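Local coordinates for protein phosphoribulokinase (Rhodobacter sphaeroides, PDB 1A7J) that catalyses the ATP-dependent phosphorylation of D-ribulose 5-phosphate to D-ribulose 1,5-bisphosphate in the Calvin cycle, at residues Glu161-Ile166 against Phe218-Ile223; Glu228-Ile233 against Ser260-Gly265. All coordinates share one frame; numbering follows the deposited sequence.

Contact 1. Residues Glu161-Ile166 against Phe218-Ile223; sequences EWIQKI and FIARWI. With SO4 (sulfate ion), chain B.
The CE2-CZ side of the Phe218 ring lies against the CE3-CZ3 side of the Trp162 indole, CZ being 3.7 Å from CZ3. The planes are inclined at 46°, with ring centres 5.4 Å apart, too skewed for either a stack or an edge-to-face pair. Another corner of the same phenyl ring receives Ile166, whose CD1 comes within 3.7 Å of Phe218 CD1, the two side chains running at about a right angle. Although the CB of Phe218 is directed away from the helix, its CG turns to the side of the backbone N (chi1 -60°), and the ring thereby returns to bridge Trp162 and Ile166, one helical turn apart. Further along the loop the partners are smaller: the methyl of Ala220 nestles against both branches of Ile163, 3.8 Å from its CG1, and Gln164 touches Ile223 with its aliphatic CG, 4.0 Å from CG2. No hydrogen bond joins the two segments, so apolar packing carries the contact.

Lys165, a residue of the catalytic site, extends away from the loop. It forms a salt bridge with Asp169, also of that site, and a long, weak hydrogen bond from NZ to O4 of a sulfate ion at 3.4 Å. Glu161 is salt-bridged to Arg187, another catalytic-site residue. Helix 158-168, which follows strand 150-156, thus shows one face to the active site and another to the loop between strands 204-210 and 229-235, while Ile184 of helix 180-195 packs on both Trp162 and Phe218.

Contact 2. Residues Glu228-Ile233 against Ser260-Gly265; sequences ESVVVI and SIVVPG
Val231 and Val263 exchange a pair of backbone hydrogen bonds, Val231 N to Val263 O at 3.0 Å and Val263 N to Val231 O at 2.9 Å. Two residues on, Ile233 and Ile261 repeat the pattern: the bond from Ile233 N to Ile261 O is 2.8 Å long and nearly straight (174°), whereas the return bond from Ile261 N reaches its acceptor tilted 24° from the carbonyl plane. This is the regular ladder of antiparallel strands, with Val232 and Val262 as a non-hydrogen-bonded pair. The ladder frays at its end, where Gly265 N makes a weak bond to Ser229 O.

From Val231 to Ile233 the side chains alternate between the faces. On the face of Val231, Val263, Ile261 and Ile233, the two isoleucines lie side by side and point the same way, Ile233 CB being 3.6 Å from Ile261 CG2. With CG1 of Ile233 anti to its carbonyl carbon (chi1 -49°), CD1 lies 3.7 Å from Ile261 CG2 and reaches diagonally over to Val263 CB at 4.1 Å. Cutting Ile233 back to an alanine removes CD1, and would probably open a gap between Ile261 CG2 and Val263, though the CB contact would stay. On the face of Val232 and Val262, CG1 of Val262 comes obliquely to Val230 CB at 3.7 Å.

Helix 268-284 packs on the Val231 and Ile233 side, with Leu268 touching Val231 and Ala271 and Ile275 touching Ile233; Val263 meets Ile250 and Ser253 of a loop. Within the mixed sheet of this P-loop kinase, strand 229-235 is flanked on its other edge by strand 204-210, and strand 260-264 by the outermost strand 254-257.

The two contacts illustrate how one fold uses different chemistry in partly buried and in buried packing. Contact 1, the partly buried one, joins a helix to an irregular loop mainly by apolar side-chain packing, with no hydrogen bond between the two segments, mixing aromatic rings with aliphatic groups beside the catalytic site. Contact 2 is buried although it lies toward one margin of the mixed sheet, and adds matched backbone hydrogen bonds to packing that is almost wholly branched aliphatic. They share no helix or strand, yet follow in series: the loop of contact 1 runs on into strand 229-235. Their centres are about 20 Å apart, but they touch where Trp222 CZ3 packs 3.5 Å from Glu228 OE1.

Contact 1. Residues Glu161-Ile166 against Phe218-Ile223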
ATOM      1  N   GLU A 161       2.088 -13.301   0.146  1.00 24.60           N
ATOM      2  CA  GLU A 161       2.347 -12.370  -0.949  1.00 19.93           C
ATOM      3  C   GLU A 161       2.647 -13.175  -2.198  1.00 19.66           C
ATOM      4  O   GLU A 161       1.992 -12.976  -3.212  1.00 23.89           O
ATOM      5  CB  GLU A 161       3.518 -11.443  -0.617  1.00 28.17           C
ATOM      6  CG  GLU A 161       3.541 -10.122  -1.414  1.00 35.23           C
ATOM      7  CD  GLU A 161       4.415 -10.197  -2.669  1.00 33.89           C
ATOM      8  OE1 GLU A 161       5.549 -10.734  -2.586  1.00 32.35           O
ATOM      9  OE2 GLU A 161       3.963  -9.743  -3.745  1.00 29.72           O
ATOM     10  N   TRP A 162       3.482 -14.207  -2.069  1.00 18.98           N
ATOM     11  CA  TRP A 162       3.798 -15.087  -3.192  1.00 14.21           C
ATOM     12  C   TRP A 162       2.560 -15.754  -3.783  1.00 13.43           C
ATOM     13  O   TRP A 162       2.439 -15.834  -4.985  1.00 22.53           O
ATOM     14  CB  TRP A 162       4.759 -16.181  -2.773  1.00  9.45           C
ATOM     15  CG  TRP A 162       6.039 -15.713  -2.240  1.00  7.29           C
ATOM     16  CD1 TRP A 162       6.506 -14.428  -2.213  1.00 10.45           C
ATOM     17  CD2 TRP A 162       7.102 -16.537  -1.802  1.00 11.00           C
ATOM     18  NE1 TRP A 162       7.823 -14.413  -1.814  1.00  8.81           N
ATOM     19  CE2 TRP A 162       8.216 -15.694  -1.561  1.00  6.37           C
ATOM     20  CE3 TRP A 162       7.237 -17.915  -1.633  1.00 13.88           C
ATOM     21  CZ2 TRP A 162       9.446 -16.188  -1.164  1.00 11.37           C
ATOM     22  CZ3 TRP A 162       8.462 -18.409  -1.247  1.00 18.13           C
ATOM     23  CH2 TRP A 162       9.561 -17.544  -1.014  1.00 16.98           C
ATOM     24  N   ILE A 163       1.727 -16.362  -2.952  1.00  7.97           N
ATOM     25  CA  ILE A 163       0.490 -16.956  -3.429  1.00  5.85           C
ATOM     26  C   ILE A 163      -0.310 -15.893  -4.130  1.00  8.72           C
ATOM     27  O   ILE A 163      -0.900 -16.149  -5.163  1.00 14.24           O
ATOM     28  CB  ILE A 163      -0.369 -17.478  -2.264  1.00  9.26           C
ATOM     29  CG1 ILE A 163       0.329 -18.667  -1.607  1.00  8.10           C
ATOM     30  CG2 ILE A 163      -1.776 -17.884  -2.748  1.00  7.24           C
ATOM     31  CD1 ILE A 163       0.172 -18.747  -0.075  1.00 12.77           C
ATOM     32  N   GLN A 164      -0.401 -14.721  -3.522  1.00 13.09           N
ATOM     33  CA  GLN A 164      -1.159 -13.633  -4.120  1.00 14.56           C
ATOM     34  C   GLN A 164      -0.566 -13.274  -5.475  1.00 17.63           C
ATOM     35  O   GLN A 164      -1.292 -12.986  -6.416  1.00 21.38           O
ATOM     36  CB  GLN A 164      -1.188 -12.396  -3.204  1.00 18.54           C
ATOM     37  CG  GLN A 164      -2.452 -12.316  -2.347  1.00 23.75           C
ATOM     38  CD  GLN A 164      -2.472 -11.172  -1.332  1.00 26.36           C
ATOM     39  OE1 GLN A 164      -1.612 -10.291  -1.340  1.00 29.59           O
ATOM     40  NE2 GLN A 164      -3.504 -11.154  -0.490  1.00 27.57           N
ATOM     41  N   LYS A 165       0.742 -13.433  -5.612  1.00 19.98           N
ATOM     42  CA  LYS A 165       1.427 -13.005  -6.815  1.00 17.72           C
ATOM     43  C   LYS A 165       1.385 -14.090  -7.884  1.00 20.38           C
ATOM     44  O   LYS A 165       1.126 -13.807  -9.046  1.00 19.40           O
ATOM     45  CB  LYS A 165       2.870 -12.647  -6.487  1.00 12.17           C
ATOM     46  CG  LYS A 165       3.747 -12.561  -7.684  1.00 11.94           C
ATOM     47  CD  LYS A 165       3.392 -11.355  -8.512  1.00 22.89           C
ATOM     48  CE  LYS A 165       4.287 -11.259  -9.743  1.00 31.65           C
ATOM     49  NZ  LYS A 165       3.835 -10.214 -10.724  1.00 34.57           N
ATOM     50  N   ILE A 166       1.602 -15.337  -7.470  1.00 27.17           N
ATOM     51  CA  ILE A 166       1.643 -16.489  -8.368  1.00 21.51           C
ATOM     52  C   ILE A 166       0.283 -16.608  -9.016  1.00 28.12           C
ATOM     53  O   ILE A 166       0.181 -16.915 -10.205  1.00 35.55           O
ATOM     54  CB  ILE A 166       1.957 -17.789  -7.602  1.00  9.59           C
ATOM     55  CG1 ILE A 166       3.442 -17.888  -7.294  1.00  3.82           C
ATOM     56  CG2 ILE A 166       1.620 -18.972  -8.414  1.00  9.53           C
ATOM     57  CD1 ILE A 166       3.691 -18.408  -5.950  1.00  6.48           C
ATOM     58  N   PHE A 218       3.767 -22.248  -3.913  1.00 12.28           N
ATOM     59  CA  PHE A 218       3.843 -22.418  -5.354  1.00 14.57           C
ATOM     60  C   PHE A 218       2.795 -23.383  -5.925  1.00 19.66           C
ATOM     61  O   PHE A 218       2.520 -23.338  -7.121  1.00 26.11           O
ATOM     62  CB  PHE A 218       5.257 -22.843  -5.776  1.00  7.02           C
ATOM     63  CG  PHE A 218       6.324 -21.858  -5.404  1.00 10.36           C
ATOM     64  CD1 PHE A 218       6.578 -20.756  -6.202  1.00  5.73           C
ATOM     65  CD2 PHE A 218       7.015 -21.987  -4.211  1.00  6.19           C
ATOM     66  CE1 PHE A 218       7.489 -19.793  -5.808  1.00  8.73           C
ATOM     67  CE2 PHE A 218       7.927 -21.032  -3.826  1.00  7.83           C
ATOM     68  CZ  PHE A 218       8.157 -19.930  -4.622  1.00  6.43           C
ATOM     69  N   ILE A 219       2.240 -24.268  -5.093  1.00 22.93           N
ATOM     70  CA  ILE A 219       1.128 -25.133  -5.503  1.00 19.95           C
ATOM     71  C   ILE A 219      -0.164 -24.753  -4.803  1.00 20.95           C
ATOM     72  O   ILE A 219      -0.997 -25.617  -4.512  1.00 20.88           O
ATOM     73  CB  ILE A 219       1.389 -26.612  -5.179  1.00 19.65           C
ATOM     74  CG1 ILE A 219       1.793 -26.764  -3.713  1.00 25.09           C
ATOM     75  CG2 ILE A 219       2.457 -27.166  -6.092  1.00 22.30           C
ATOM     76  CD1 ILE A 219       1.268 -28.052  -3.072  1.00 38.20           C
ATOM     77  N   ALA A 220      -0.301 -23.471  -4.472  1.00 25.71           N
ATOM     78  CA  ALA A 220      -1.501 -22.988  -3.806  1.00 21.66           C
ATOM     79  C   ALA A 220      -2.552 -22.869  -4.849  1.00 25.89           C
ATOM     80  O   ALA A 220      -2.397 -22.149  -5.833  1.00 26.69           O
ATOM     81  CB  ALA A 220      -1.282 -21.675  -3.191  1.00 16.56           C
ATOM     82  N   ARG A 221      -3.597 -23.643  -4.666  1.00 28.87           N
ATOM     83  CA  ARG A 221      -4.615 -23.731  -5.667  1.00 31.16           C
ATOM     84  C   ARG A 221      -5.496 -22.505  -5.625  1.00 29.47           C
ATOM     85  O   ARG A 221      -6.092 -22.162  -6.632  1.00 32.72           O
ATOM     86  CB  ARG A 221      -5.429 -25.003  -5.449  1.00 39.52           C
ATOM     87  CG  ARG A 221      -6.037 -25.575  -6.756  1.00 42.71           C
ATOM     88  CD  ARG A 221      -6.373 -27.091  -6.618  1.00 47.16           C
ATOM     89  NE  ARG A 221      -5.241 -27.885  -7.113  1.00 52.18           N
ATOM     90  CZ  ARG A 221      -5.371 -29.073  -7.730  1.00 55.92           C
ATOM     91  NH1 ARG A 221      -6.510 -29.785  -7.628  1.00 46.58           N
ATOM     92  NH2 ARG A 221      -4.304 -29.622  -8.350  1.00 63.34           N
ATOM     93  N   TRP A 222      -5.574 -21.844  -4.465  1.00 29.28           N
ATOM     94  CA  TRP A 222      -6.244 -20.538  -4.362  1.00 26.42           C
ATOM     95  C   TRP A 222      -5.786 -19.701  -3.188  1.00 20.61           C
ATOM     96  O   TRP A 222      -4.918 -20.104  -2.417  1.00 22.37           O
ATOM     97  CB  TRP A 222      -7.770 -20.681  -4.315  1.00 41.83           C
ATOM     98  CG  TRP A 222      -8.266 -21.783  -3.459  1.00 58.24           C
ATOM     99  CD1 TRP A 222      -8.152 -23.121  -3.703  1.00 56.91           C
ATOM    100  CD2 TRP A 222      -9.084 -21.650  -2.284  1.00 68.55           C
ATOM    101  NE1 TRP A 222      -8.857 -23.837  -2.765  1.00 69.06           N
ATOM    102  CE2 TRP A 222      -9.443 -22.963  -1.883  1.00 74.14           C
ATOM    103  CE3 TRP A 222      -9.565 -20.556  -1.547  1.00 70.51           C
ATOM    104  CZ2 TRP A 222     -10.275 -23.207  -0.763  1.00 77.94           C
ATOM    105  CZ3 TRP A 222     -10.393 -20.798  -0.437  1.00 72.86           C
ATOM    106  CH2 TRP A 222     -10.738 -22.116  -0.059  1.00 75.26           C
ATOM    107  N   ILE A 223      -6.203 -18.449  -3.197  1.00 19.53           N
ATOM    108  CA  ILE A 223      -5.745 -17.535  -2.178  1.00 19.87           C
ATOM    109  C   ILE A 223      -6.594 -17.750  -0.955  1.00 16.76           C
ATOM    110  O   ILE A 223      -7.808 -17.762  -1.037  1.00 17.85           O
ATOM    111  CB  ILE A 223      -5.874 -16.083  -2.644  1.00 16.29           C
ATOM    112  CG1 ILE A 223      -5.283 -15.961  -4.047  1.00 15.45           C
ATOM    113  CG2 ILE A 223      -5.137 -15.165  -1.697  1.00 14.17           C
ATOM    114  CD1 ILE A 223      -5.514 -14.607  -4.687  1.00 23.29           C
TER
HETATM  115  S   SO4 B 401       6.843  -7.624 -11.210  1.00 85.48           S
HETATM  116  O1  SO4 B 401       8.089  -7.000 -11.553  1.00 85.48           O
HETATM  117  O2  SO4 B 401       6.424  -7.192  -9.903  1.00 85.48           O
HETATM  118  O3  SO4 B 401       5.856  -7.253 -12.178  1.00 85.48           O
HETATM  119  O4  SO4 B 401       7.002  -9.033 -11.218  1.00 85.48           O

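Contact 2. Residues Glu228-Ile233 against Ser260-Gly265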
ATOM      1  N   GLU A 228     -10.035 -17.327   6.313  1.00 12.16           N
ATOM      2  CA  GLU A 228      -8.966 -18.258   6.623  1.00  6.68           C
ATOM      3  C   GLU A 228      -7.706 -17.545   7.050  1.00  9.83           C
ATOM      4  O   GLU A 228      -6.638 -18.128   7.036  1.00 19.18           O
ATOM      5  CB  GLU A 228      -8.691 -19.151   5.411  1.00  7.41           C
ATOM      6  CG  GLU A 228      -9.909 -20.028   5.025  1.00 16.23           C
ATOM      7  CD  GLU A 228      -9.840 -20.595   3.633  1.00  9.59           C
ATOM      8  OE1 GLU A 228      -9.306 -19.928   2.751  1.00 11.80           O
ATOM      9  OE2 GLU A 228     -10.350 -21.699   3.402  1.00 17.47           O
ATOM     10  N   SER A 229      -7.821 -16.308   7.512  1.00 12.71           N
ATOM     11  CA  SER A 229      -6.653 -15.582   8.002  1.00 14.53           C
ATOM     12  C   SER A 229      -6.993 -14.745   9.235  1.00 17.96           C
ATOM     13  O   SER A 229      -8.175 -14.618   9.569  1.00 18.38           O
ATOM     14  CB  SER A 229      -6.115 -14.680   6.895  1.00 15.90           C
ATOM     15  OG  SER A 229      -7.113 -13.807   6.407  1.00 19.80           O
ATOM     16  N   VAL A 230      -5.972 -14.324   9.999  1.00 16.77           N
ATOM     17  CA  VAL A 230      -6.126 -13.242  10.994  1.00  9.79           C
ATOM     18  C   VAL A 230      -5.267 -12.053  10.639  1.00  8.47           C
ATOM     19  O   VAL A 230      -4.290 -12.182   9.907  1.00 18.74           O
ATOM     20  CB  VAL A 230      -5.738 -13.640  12.456  1.00 10.21           C
ATOM     21  CG1 VAL A 230      -6.684 -14.670  13.014  1.00  7.04           C
ATOM     22  CG2 VAL A 230      -4.314 -14.126  12.504  1.00 16.66           C
ATOM     23  N   VAL A 231      -5.617 -10.905  11.199  1.00  7.68           N
ATOM     24  CA  VAL A 231      -4.877  -9.677  10.988  1.00  5.52           C
ATOM     25  C   VAL A 231      -4.363  -9.191  12.321  1.00  7.21           C
ATOM     26  O   VAL A 231      -5.098  -9.159  13.302  1.00 11.51           O
ATOM     27  CB  VAL A 231      -5.763  -8.580  10.362  1.00  3.70           C
ATOM     28  CG1 VAL A 231      -4.943  -7.364  10.075  1.00  2.43           C
ATOM     29  CG2 VAL A 231      -6.389  -9.073   9.079  1.00  7.48           C
ATOM     30  N   VAL A 232      -3.058  -8.988  12.380  1.00 10.28           N
ATOM     31  CA  VAL A 232      -2.408  -8.387  13.535  1.00 10.81           C
ATOM     32  C   VAL A 232      -2.393  -6.888  13.301  1.00 12.28           C
ATOM     33  O   VAL A 232      -1.895  -6.436  12.275  1.00 17.21           O
ATOM     34  CB  VAL A 232      -0.944  -8.848  13.637  1.00  5.23           C
ATOM     35  CG1 VAL A 232      -0.339  -8.368  14.890  1.00  2.00           C
ATOM     36  CG2 VAL A 232      -0.865 -10.369  13.543  1.00  5.57           C
ATOM     37  N   ILE A 233      -2.938  -6.110  14.229  1.00  9.92           N
ATOM     38  CA  ILE A 233      -2.887  -4.665  14.087  1.00  3.95           C
ATOM     39  C   ILE A 233      -1.992  -4.134  15.175  1.00  7.13           C
ATOM     40  O   ILE A 233      -2.335  -4.219  16.336  1.00  8.56           O
ATOM     41  CB  ILE A 233      -4.263  -4.041  14.216  1.00  2.00           C
ATOM     42  CG1 ILE A 233      -5.249  -4.786  13.334  1.00  2.00           C
ATOM     43  CG2 ILE A 233      -4.215  -2.611  13.762  1.00  9.39           C
ATOM     44  CD1 ILE A 233      -6.677  -4.603  13.769  1.00  2.62           C
ATOM     45  N   SER A 260      -0.541  -4.747  20.384  1.00 10.04           N
ATOM     46  CA  SER A 260      -1.132  -5.252  19.147  1.00 11.01           C
ATOM     47  C   SER A 260      -2.361  -6.120  19.331  1.00  7.63           C
ATOM     48  O   SER A 260      -2.438  -6.899  20.258  1.00 13.25           O
ATOM     49  CB  SER A 260      -0.076  -5.976  18.303  1.00 10.92           C
ATOM     50  OG  SER A 260       0.358  -7.177  18.890  1.00 21.42           O
ATOM     51  N   ILE A 261      -3.371  -5.900  18.510  1.00  3.53           N
ATOM     52  CA  ILE A 261      -4.609  -6.648  18.633  1.00  9.25           C
ATOM     53  C   ILE A 261      -4.703  -7.616  17.456  1.00 13.66           C
ATOM     54  O   ILE A 261      -4.336  -7.249  16.330  1.00 14.70           O
ATOM     55  CB  ILE A 261      -5.823  -5.673  18.643  1.00  4.45           C
ATOM     56  CG1 ILE A 261      -7.138  -6.434  18.902  1.00  2.15           C
ATOM     57  CG2 ILE A 261      -5.878  -4.927  17.360  1.00  2.00           C
ATOM     58  CD1 ILE A 261      -8.330  -5.543  19.280  1.00  2.00           C
ATOM     59  N   VAL A 262      -5.039  -8.878  17.726  1.00 16.39           N
ATOM     60  CA  VAL A 262      -5.327  -9.815  16.640  1.00 13.24           C
ATOM     61  C   VAL A 262      -6.830  -9.899  16.378  1.00 11.87           C
ATOM     62  O   VAL A 262      -7.620 -10.044  17.292  1.00 16.07           O
ATOM     63  CB  VAL A 262      -4.774 -11.225  16.930  1.00  4.60           C
ATOM     64  CG1 VAL A 262      -4.924 -12.090  15.709  1.00  2.00           C
ATOM     65  CG2 VAL A 262      -3.319 -11.131  17.322  1.00  7.31           C
ATOM     66  N   VAL A 263      -7.211  -9.859  15.115  1.00 11.61           N
ATOM     67  CA  VAL A 263      -8.588  -9.637  14.744  1.00  5.22           C
ATOM     68  C   VAL A 263      -8.941 -10.623  13.633  1.00  8.52           C
ATOM     69  O   VAL A 263      -8.188 -10.751  12.680  1.00 11.93           O
ATOM     70  CB  VAL A 263      -8.692  -8.165  14.298  1.00  7.09           C
ATOM     71  CG1 VAL A 263      -9.347  -8.008  12.955  1.00  4.79           C
ATOM     72  CG2 VAL A 263      -9.439  -7.372  15.352  1.00  7.17           C
ATOM     73  N   PRO A 264     -10.015 -11.423  13.777  1.00 10.10           N
ATOM     74  CA  PRO A 264     -10.394 -12.274  12.647  1.00  7.69           C
ATOM     75  C   PRO A 264     -10.370 -11.549  11.302  1.00  9.06           C
ATOM     76  O   PRO A 264     -10.774 -10.395  11.224  1.00 12.71           O
ATOM     77  CB  PRO A 264     -11.797 -12.736  13.010  1.00  2.00           C
ATOM     78  CG  PRO A 264     -12.041 -12.255  14.419  1.00  3.22           C
ATOM     79  CD  PRO A 264     -10.739 -11.823  14.980  1.00  2.77           C
ATOM     80  N   GLY A 265      -9.959 -12.253  10.240  1.00  9.95           N
ATOM     81  CA  GLY A 265      -9.661 -11.625   8.954  1.00 10.43           C
ATOM     82  C   GLY A 265     -10.873 -11.117   8.210  1.00 15.26           C
ATOM     83  O   GLY A 265     -10.787 -10.220   7.381  1.00 15.10           O
TER